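PDB 7CDH: isoaspartyl dipeptidase from Fervidobacterium islandicum, which probably hydrolyses isoaspartyl (beta-aspartyl) dipeptides as a zinc-dependent M38 metallopeptidase, consistent with a role in protein repair. Local coordinates for residues Pro60-Thr65 against Thr91-Cys96; Ile159-Ser164 against Asn193-Ser198. One frame throughout, in Å; residues are numbered along the deposited sequence.

Interaction 1 (Pro60-Thr65 against Thr91-Cys96); sequences PHVHIT and TTVVGC. With ZN (zinc ion), chain L.
Val62 sits beside Gly95 as a parallel bridge, its N donating to Val94 O (3.0 Å) and its O accepting from Cys96 N (3.2 Å). This joins the short strand 61-62, just past strand 51-59, to strand 90-95 in the amidohydrolase TIM barrel, and His61-Val62-His63 is the family's HxH zinc motif. Val62 O also takes a CA-H...O contact from Gly95 CA. Val62 CG2 meets Val93 CG2, the side chains crossing at about a right angle, while Ile64 CG2 lies against Val93 CG1; Leu109 and Ala113 of helix 106-118 pack on Ile64. The two histidines hold one zinc ion through NE2, at 2.1 Å for His61 and 2.3 Å for His63, with Glu156 and Asp285 completing the site. Cys96 SG, placed between its own backbone N and carbonyl carbon (chi1 58°), lies over one face of the His61 ring, 4.0 Å from the centroid, and approaches the His63 ring obliquely. His63 ND1, the ring nitrogen not on the metal, donates to Cys96 O. That last bond is 3.2 Å long and bent (137° at the hydrogen), with ND1 well above the carbonyl plane; water 1 also donates to Cys96 O.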
ATOM      1  N   PRO A  60      10.800 -24.277 -26.202  1.00 38.79           N
ATOM      2  CA  PRO A  60      10.006 -23.144 -25.704  1.00 38.21           C
ATOM      3  C   PRO A  60       9.371 -23.305 -24.310  1.00 34.35           C
ATOM      4  O   PRO A  60       8.512 -22.522 -23.939  1.00 38.27           O
ATOM      5  CB  PRO A  60       8.890 -23.117 -26.754  1.00 38.49           C
ATOM      6  CG  PRO A  60       8.645 -24.598 -27.006  1.00 37.33           C
ATOM      7  CD  PRO A  60      10.045 -25.175 -27.098  1.00 35.28           C
ATOM      8  N   HIS A  61       9.760 -24.319 -23.562  1.00 31.86           N
ATOM      9  CA  HIS A  61       9.195 -24.565 -22.213  1.00 36.14           C
ATOM     10  C   HIS A  61      10.193 -25.324 -21.314  1.00 36.77           C
ATOM     11  O   HIS A  61      10.176 -26.566 -21.326  1.00 30.33           O
ATOM     12  CB  HIS A  61       7.867 -25.284 -22.374  1.00 38.32           C
ATOM     13  CG  HIS A  61       7.175 -25.477 -21.081  1.00 45.45           C
ATOM     14  ND1 HIS A  61       6.199 -24.616 -20.648  1.00 47.96           N
ATOM     15  CD2 HIS A  61       7.351 -26.387 -20.105  1.00 47.15           C
ATOM     16  CE1 HIS A  61       5.777 -25.020 -19.474  1.00 50.28           C
ATOM     17  NE2 HIS A  61       6.490 -26.077 -19.096  1.00 44.08           N
ATOM     18  N   VAL A  62      11.038 -24.579 -20.581  1.00 36.38           N
ATOM     19  CA  VAL A  62      12.063 -25.123 -19.634  1.00 34.21           C
ATOM     20  C   VAL A  62      11.986 -24.418 -18.275  1.00 30.50           C
ATOM     21  O   VAL A  62      11.951 -23.197 -18.213  1.00 28.16           O
ATOM     22  CB  VAL A  62      13.473 -25.002 -20.221  1.00 35.26           C
ATOM     23  CG1 VAL A  62      14.508 -25.595 -19.294  1.00 36.91           C
ATOM     24  CG2 VAL A  62      13.531 -25.667 -21.577  1.00 38.28           C
ATOM     25  N   HIS A  63      11.947 -25.188 -17.198  1.00 31.39           N
ATOM     26  CA  HIS A  63      12.024 -24.647 -15.826  1.00 28.69           C
ATOM     27  C   HIS A  63      13.483 -24.407 -15.522  1.00 26.67           C
ATOM     28  O   HIS A  63      14.001 -25.179 -14.784  1.00 25.03           O
ATOM     29  CB  HIS A  63      11.319 -25.574 -14.845  1.00 28.85           C
ATOM     30  CG  HIS A  63       9.860 -25.643 -15.142  1.00 30.52           C
ATOM     31  ND1 HIS A  63       9.017 -24.605 -14.880  1.00 31.35           N
ATOM     32  CD2 HIS A  63       9.103 -26.595 -15.733  1.00 36.43           C
ATOM     33  CE1 HIS A  63       7.780 -24.929 -15.248  1.00 35.35           C
ATOM     34  NE2 HIS A  63       7.803 -26.143 -15.778  1.00 33.94           N
ATOM     35  N   ILE A  64      14.088 -23.376 -16.114  1.00 27.01           N
ATOM     36  CA  ILE A  64      15.545 -23.121 -16.018  1.00 28.80           C
ATOM     37  C   ILE A  64      16.009 -22.948 -14.554  1.00 32.75           C
ATOM     38  O   ILE A  64      17.214 -23.262 -14.278  1.00 35.26           O
ATOM     39  CB  ILE A  64      15.941 -21.933 -16.896  1.00 29.84           C
ATOM     40  CG1 ILE A  64      15.325 -20.595 -16.477  1.00 28.64           C
ATOM     41  CG2 ILE A  64      15.640 -22.257 -18.345  1.00 30.71           C
ATOM     42  CD1 ILE A  64      15.834 -19.407 -17.341  1.00 29.57           C
ATOM     43  N   THR A  65      15.156 -22.493 -13.628  1.00 29.88           N
ATOM     44  CA  THR A  65      15.584 -22.268 -12.219  1.00 30.71           C
ATOM     45  C   THR A  65      15.335 -23.506 -11.354  1.00 29.38           C
ATOM     46  O   THR A  65      15.748 -23.507 -10.197  1.00 34.51           O
ATOM     47  CB  THR A  65      14.919 -21.057 -11.569  1.00 29.53           C
ATOM     48  OG1 THR A  65      13.537 -21.333 -11.396  1.00 30.38           O
ATOM     49  CG2 THR A  65      15.147 -19.797 -12.358  1.00 30.81           C
ATOM     50  N   THR A  91      19.880 -24.491 -28.314  1.00 30.69           N
ATOM     51  CA  THR A  91      20.616 -23.204 -28.338  1.00 30.56           C
ATOM     52  C   THR A  91      19.687 -22.067 -27.881  1.00 27.82           C
ATOM     53  O   THR A  91      20.145 -20.942 -27.701  1.00 29.07           O
ATOM     54  CB  THR A  91      21.189 -22.919 -29.743  1.00 31.57           C
ATOM     55  OG1 THR A  91      20.180 -23.054 -30.747  1.00 30.84           O
ATOM     56  CG2 THR A  91      22.335 -23.833 -30.091  1.00 32.03           C
ATOM     57  N   THR A  92      18.396 -22.312 -27.800  1.00 24.80           N
ATOM     58  CA  THR A  92      17.441 -21.297 -27.353  1.00 27.32           C
ATOM     59  C   THR A  92      16.486 -21.967 -26.391  1.00 30.19           C
ATOM     60  O   THR A  92      16.024 -23.093 -26.678  1.00 31.82           O
ATOM     61  CB  THR A  92      16.705 -20.616 -28.498  1.00 31.68           C
ATOM     62  OG1 THR A  92      17.666 -19.914 -29.289  1.00 34.10           O
ATOM     63  CG2 THR A  92      15.647 -19.657 -27.993  1.00 35.87           C
ATOM     64  N   VAL A  93      16.239 -21.283 -25.278  1.00 31.59           N
ATOM     65  CA  VAL A  93      15.375 -21.768 -24.176  1.00 29.55           C
ATOM     66  C   VAL A  93      14.420 -20.641 -23.808  1.00 25.72           C
ATOM     67  O   VAL A  93      14.797 -19.491 -23.871  1.00 25.67           O
ATOM     68  CB  VAL A  93      16.305 -22.229 -23.045  1.00 34.56           C
ATOM     69  CG1 VAL A  93      15.793 -21.921 -21.665  1.00 40.15           C
ATOM     70  CG2 VAL A  93      16.600 -23.710 -23.188  1.00 34.79           C
ATOM     71  N   VAL A  94      13.188 -20.985 -23.514  1.00 27.92           N
ATOM     72  CA  VAL A  94      12.173 -20.072 -22.944  1.00 27.06           C
ATOM     73  C   VAL A  94      11.845 -20.627 -21.574  1.00 27.31           C
ATOM     74  O   VAL A  94      11.320 -21.784 -21.514  1.00 24.71           O
ATOM     75  CB  VAL A  94      10.922 -19.942 -23.816  1.00 29.13           C
ATOM     76  CG1 VAL A  94      10.062 -18.811 -23.287  1.00 32.71           C
ATOM     77  CG2 VAL A  94      11.262 -19.669 -25.268  1.00 30.83           C
ATOM     78  N   GLY A  95      12.208 -19.850 -20.542  1.00 28.54           N
ATOM     79  CA  GLY A  95      12.120 -20.237 -19.118  1.00 26.77           C
ATOM     80  C   GLY A  95      10.834 -19.735 -18.506  1.00 26.70           C
ATOM     81  O   GLY A  95      10.449 -18.582 -18.774  1.00 28.14           O
ATOM     82  N   CYS A  96      10.179 -20.557 -17.703  1.00 26.76           N
ATOM     83  CA  CYS A  96       9.007 -20.140 -16.915  1.00 27.82           C
ATOM     84  C   CYS A  96       9.072 -20.725 -15.504  1.00 27.95           C
ATOM     85  O   CYS A  96       9.933 -21.609 -15.250  1.00 25.73           O
ATOM     86  CB  CYS A  96       7.745 -20.599 -17.620  1.00 29.07           C
ATOM     87  SG  CYS A  96       7.695 -22.390 -17.873  1.00 42.36           S
TER
HETATM   88 ZN    ZN L 411       6.118 -26.905 -17.199  1.00 44.23          ZN
HETATM   89  O   HOH W   1      12.194 -22.132 -13.693  1.00 37.94           O

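Interaction 2 (Ile159-Ser164 against Asn193-Ser198). With ZN (zinc ion), chain K.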
ATOM      1  N   ILE A 159      -4.815 -24.495 -16.320  1.00 31.69           N
ATOM      2  CA  ILE A 159      -6.279 -24.704 -16.521  1.00 32.86           C
ATOM      3  C   ILE A 159      -6.508 -26.209 -16.521  1.00 30.18           C
ATOM      4  O   ILE A 159      -5.581 -26.950 -16.876  1.00 32.38           O
ATOM      5  CB  ILE A 159      -6.721 -24.049 -17.837  1.00 33.03           C
ATOM      6  CG1 ILE A 159      -5.832 -24.518 -18.999  1.00 34.24           C
ATOM      7  CG2 ILE A 159      -6.701 -22.535 -17.691  1.00 31.19           C
ATOM      8  CD1 ILE A 159      -6.396 -24.252 -20.361  1.00 34.37           C
ATOM      9  N   SER A 160      -7.703 -26.623 -16.157  1.00 31.80           N
ATOM     10  CA  SER A 160      -8.165 -28.023 -16.237  1.00 31.58           C
ATOM     11  C   SER A 160      -7.133 -28.896 -15.538  1.00 32.91           C
ATOM     12  O   SER A 160      -6.683 -29.876 -16.130  1.00 37.21           O
ATOM     13  CB  SER A 160      -8.402 -28.412 -17.672  1.00 33.71           C
ATOM     14  OG  SER A 160      -9.328 -27.514 -18.303  1.00 35.22           O
ATOM     15  N   ASP A 161      -6.785 -28.535 -14.303  1.00 35.37           N
ATOM     16  CA  ASP A 161      -5.695 -29.185 -13.525  1.00 35.08           C
ATOM     17  C   ASP A 161      -5.963 -29.021 -12.025  1.00 33.93           C
ATOM     18  O   ASP A 161      -6.431 -27.956 -11.615  1.00 33.65           O
ATOM     19  CB  ASP A 161      -4.322 -28.591 -13.842  1.00 34.44           C
ATOM     20  CG  ASP A 161      -3.181 -29.452 -13.352  1.00 37.46           C
ATOM     21  OD1 ASP A 161      -2.790 -29.308 -12.169  1.00 35.33           O
ATOM     22  OD2 ASP A 161      -2.732 -30.300 -14.143  1.00 41.47           O
ATOM     23  N   HIS A 162      -5.624 -30.038 -11.246  1.00 33.87           N
ATOM     24  CA  HIS A 162      -5.829 -30.076  -9.784  1.00 36.68           C
ATOM     25  C   HIS A 162      -4.869 -29.091  -9.073  1.00 32.76           C
ATOM     26  O   HIS A 162      -5.162 -28.758  -7.944  1.00 31.50           O
ATOM     27  CB  HIS A 162      -5.765 -31.533  -9.299  1.00 37.82           C
ATOM     28  CG  HIS A 162      -4.425 -32.174  -9.427  1.00 38.93           C
ATOM     29  ND1 HIS A 162      -4.068 -32.928 -10.520  1.00 48.34           N
ATOM     30  CD2 HIS A 162      -3.368 -32.208  -8.605  1.00 41.31           C
ATOM     31  CE1 HIS A 162      -2.850 -33.401 -10.359  1.00 44.84           C
ATOM     32  NE2 HIS A 162      -2.409 -32.967  -9.204  1.00 43.06           N
ATOM     33  N   ARG A 163      -3.822 -28.582  -9.724  1.00 34.90           N
ATOM     34  CA  ARG A 163      -2.878 -27.579  -9.159  1.00 36.80           C
ATOM     35  C   ARG A 163      -3.210 -26.152  -9.632  1.00 35.51           C
ATOM     36  O   ARG A 163      -2.460 -25.183  -9.267  1.00 35.97           O
ATOM     37  CB  ARG A 163      -1.438 -27.933  -9.524  1.00 44.25           C
ATOM     38  CG  ARG A 163      -0.953 -29.265  -8.958  1.00 50.86           C
ATOM     39  CD  ARG A 163       0.191 -29.790  -9.814  1.00 51.61           C
ATOM     40  NE  ARG A 163      -0.326 -30.341 -11.067  1.00 55.11           N
ATOM     41  CZ  ARG A 163       0.406 -30.879 -12.041  1.00 53.74           C
ATOM     42  NH1 ARG A 163       1.725 -30.934 -11.947  1.00 55.24           N
ATOM     43  NH2 ARG A 163      -0.198 -31.363 -13.113  1.00 56.11           N
ATOM     44  N   SER A 164      -4.302 -25.978 -10.377  1.00 30.85           N
ATOM     45  CA  SER A 164      -4.710 -24.648 -10.883  1.00 30.66           C
ATOM     46  C   SER A 164      -5.230 -23.811  -9.705  1.00 30.01           C
ATOM     47  O   SER A 164      -5.478 -24.367  -8.621  1.00 31.38           O
ATOM     48  CB  SER A 164      -5.729 -24.773 -11.974  1.00 30.63           C
ATOM     49  OG  SER A 164      -7.023 -24.869 -11.427  1.00 31.47           O
ATOM     50  N   ASN A 193       0.977 -18.972 -22.334  1.00 32.96           N
ATOM     51  CA  ASN A 193       1.258 -20.420 -22.297  1.00 34.12           C
ATOM     52  C   ASN A 193       0.328 -21.021 -21.241  1.00 37.43           C
ATOM     53  O   ASN A 193       0.389 -20.596 -20.060  1.00 34.49           O
ATOM     54  CB  ASN A 193       2.749 -20.660 -22.071  1.00 38.02           C
ATOM     55  CG  ASN A 193       3.141 -22.117 -21.961  1.00 37.09           C
ATOM     56  OD1 ASN A 193       3.916 -22.482 -21.090  1.00 38.82           O
ATOM     57  ND2 ASN A 193       2.678 -22.940 -22.877  1.00 39.47           N
ATOM     58  N   PHE A 194      -0.544 -21.936 -21.660  1.00 35.80           N
ATOM     59  CA  PHE A 194      -1.494 -22.637 -20.766  1.00 32.49           C
ATOM     60  C   PHE A 194      -0.902 -23.999 -20.449  1.00 34.32           C
ATOM     61  O   PHE A 194      -0.646 -24.757 -21.396  1.00 33.61           O
ATOM     62  CB  PHE A 194      -2.865 -22.802 -21.416  1.00 31.16           C
ATOM     63  CG  PHE A 194      -3.567 -21.497 -21.636  1.00 29.71           C
ATOM     64  CD1 PHE A 194      -4.186 -20.844 -20.589  1.00 28.34           C
ATOM     65  CD2 PHE A 194      -3.559 -20.894 -22.874  1.00 29.94           C
ATOM     66  CE1 PHE A 194      -4.813 -19.626 -20.790  1.00 29.62           C
ATOM     67  CE2 PHE A 194      -4.179 -19.667 -23.071  1.00 29.39           C
ATOM     68  CZ  PHE A 194      -4.808 -19.041 -22.028  1.00 29.68           C
ATOM     69  N   HIS A 195      -0.649 -24.268 -19.168  1.00 33.35           N
ATOM     70  CA  HIS A 195      -0.520 -25.649 -18.672  1.00 31.71           C
ATOM     71  C   HIS A 195      -1.905 -26.285 -18.705  1.00 33.77           C
ATOM     72  O   HIS A 195      -2.794 -25.829 -17.965  1.00 35.78           O
ATOM     73  CB  HIS A 195       0.080 -25.689 -17.279  1.00 32.66           C
ATOM     74  CG  HIS A 195      -0.054 -27.021 -16.639  1.00 30.69           C
ATOM     75  ND1 HIS A 195       0.976 -27.933 -16.649  1.00 28.22           N
ATOM     76  CD2 HIS A 195      -1.112 -27.612 -16.032  1.00 31.05           C
ATOM     77  CE1 HIS A 195       0.561 -29.031 -16.031  1.00 33.24           C
ATOM     78  NE2 HIS A 195      -0.722 -28.864 -15.630  1.00 28.82           N
ATOM     79  N   VAL A 196      -2.090 -27.304 -19.536  1.00 31.30           N
ATOM     80  CA  VAL A 196      -3.401 -27.994 -19.586  1.00 31.74           C
ATOM     81  C   VAL A 196      -3.285 -29.322 -18.857  1.00 30.48           C
ATOM     82  O   VAL A 196      -2.494 -30.168 -19.278  1.00 34.09           O
ATOM     83  CB  VAL A 196      -3.916 -28.203 -21.014  1.00 33.66           C
ATOM     84  CG1 VAL A 196      -5.313 -28.800 -20.961  1.00 33.37           C
ATOM     85  CG2 VAL A 196      -3.902 -26.911 -21.811  1.00 34.80           C
ATOM     86  N   GLY A 197      -4.065 -29.480 -17.799  1.00 30.35           N
ATOM     87  CA  GLY A 197      -4.091 -30.718 -17.021  1.00 32.18           C
ATOM     88  C   GLY A 197      -5.020 -31.718 -17.669  1.00 35.87           C
ATOM     89  O   GLY A 197      -5.314 -31.569 -18.850  1.00 39.51           O
ATOM     90  N   SER A 198      -5.483 -32.697 -16.907  1.00 37.81           N
ATOM     91  CA  SER A 198      -6.242 -33.846 -17.436  1.00 39.76           C
ATOM     92  C   SER A 198      -7.728 -33.643 -17.146  1.00 41.41           C
ATOM     93  O   SER A 198      -8.495 -34.558 -17.413  1.00 43.36           O
ATOM     94  CB  SER A 198      -5.710 -35.094 -16.834  1.00 40.35           C
ATOM     95  OG  SER A 198      -5.640 -34.933 -15.431  1.00 41.86           O
TER
HETATM   96 ZN    ZN K 410       3.017 -27.763 -17.180  1.00 50.84          ZN
HETATM   97  O   HOH W   2      -3.911 -32.627 -14.288  1.00 40.11           O
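Two backbone hydrogen bonds join Ile159 to the neighbouring strand, 193-196, and the residue after it: Ile159 N donates to His195 O (2.9 Å) and Gly197 N to Ile159 O (3.1 Å), both nearly straight. The apolar contacts lie beside this ladder, where Ile159 CD1 rests on Val196 CG2 (3.9 Å) and on Phe194 CB; helix 204-212 packs against Ile159 and Phe194. These are adjacent parallel strands of the TIM barrel, 151-159 and 191-196, meeting at the end that carries the metals. There His195 binds a zinc ion through ND1 (2.1 Å), together with Glu156 and His224. Its other nitrogen, NE2, donates to Asp161 OD2 (2.9 Å), which lies in the ring plane at the edge; NE2 nevertheless approaches from above the carboxylate plane, with ring and carboxylate planes 80° apart. Asp161 CG, anti to the backbone N (chi1 -165°), carries the carboxylate to that edge. Charge pairing fixes the carboxylate: Arg163 grips it side-on, NE to OD1 and NH2 to OD2, both on syn lone pairs. Arg163 N bonds to OD1 as well (2.8 Å), closing an Asx turn, and NH1 of the same arginine pairs with Glu70. With an alanine at Asp161, His195 NE2 would probably lose its acceptor and the Arg163 guanidinium a carboxylate partner, Glu70 remaining. Water 2 donates to Asp161 OD2 and accepts from Ser198 N.

Interaction 1 closes along the chain before interaction 2 opens, and their centres are about 19 Å apart within the amidohydrolase TIM-barrel fold. Both reach the same curled barrel sheet, interaction 1 through strand 90-95 and interaction 2 through 151-159 and 191-196; strand 122-127 lies between 90-95 and 151-159. The two contacts meet directly where His61 ND1 lies 3.2 Å from Asn193 OD1, a probable hydrogen bond from a ligand of one zinc ion to the strand bearing a ligand of the other. Glu156, on strand 151-159, binds both ions. Residues 60-65 and 193-198 thus supply histidines to different ions of a binuclear centre, probably the site of dipeptide hydrolysis.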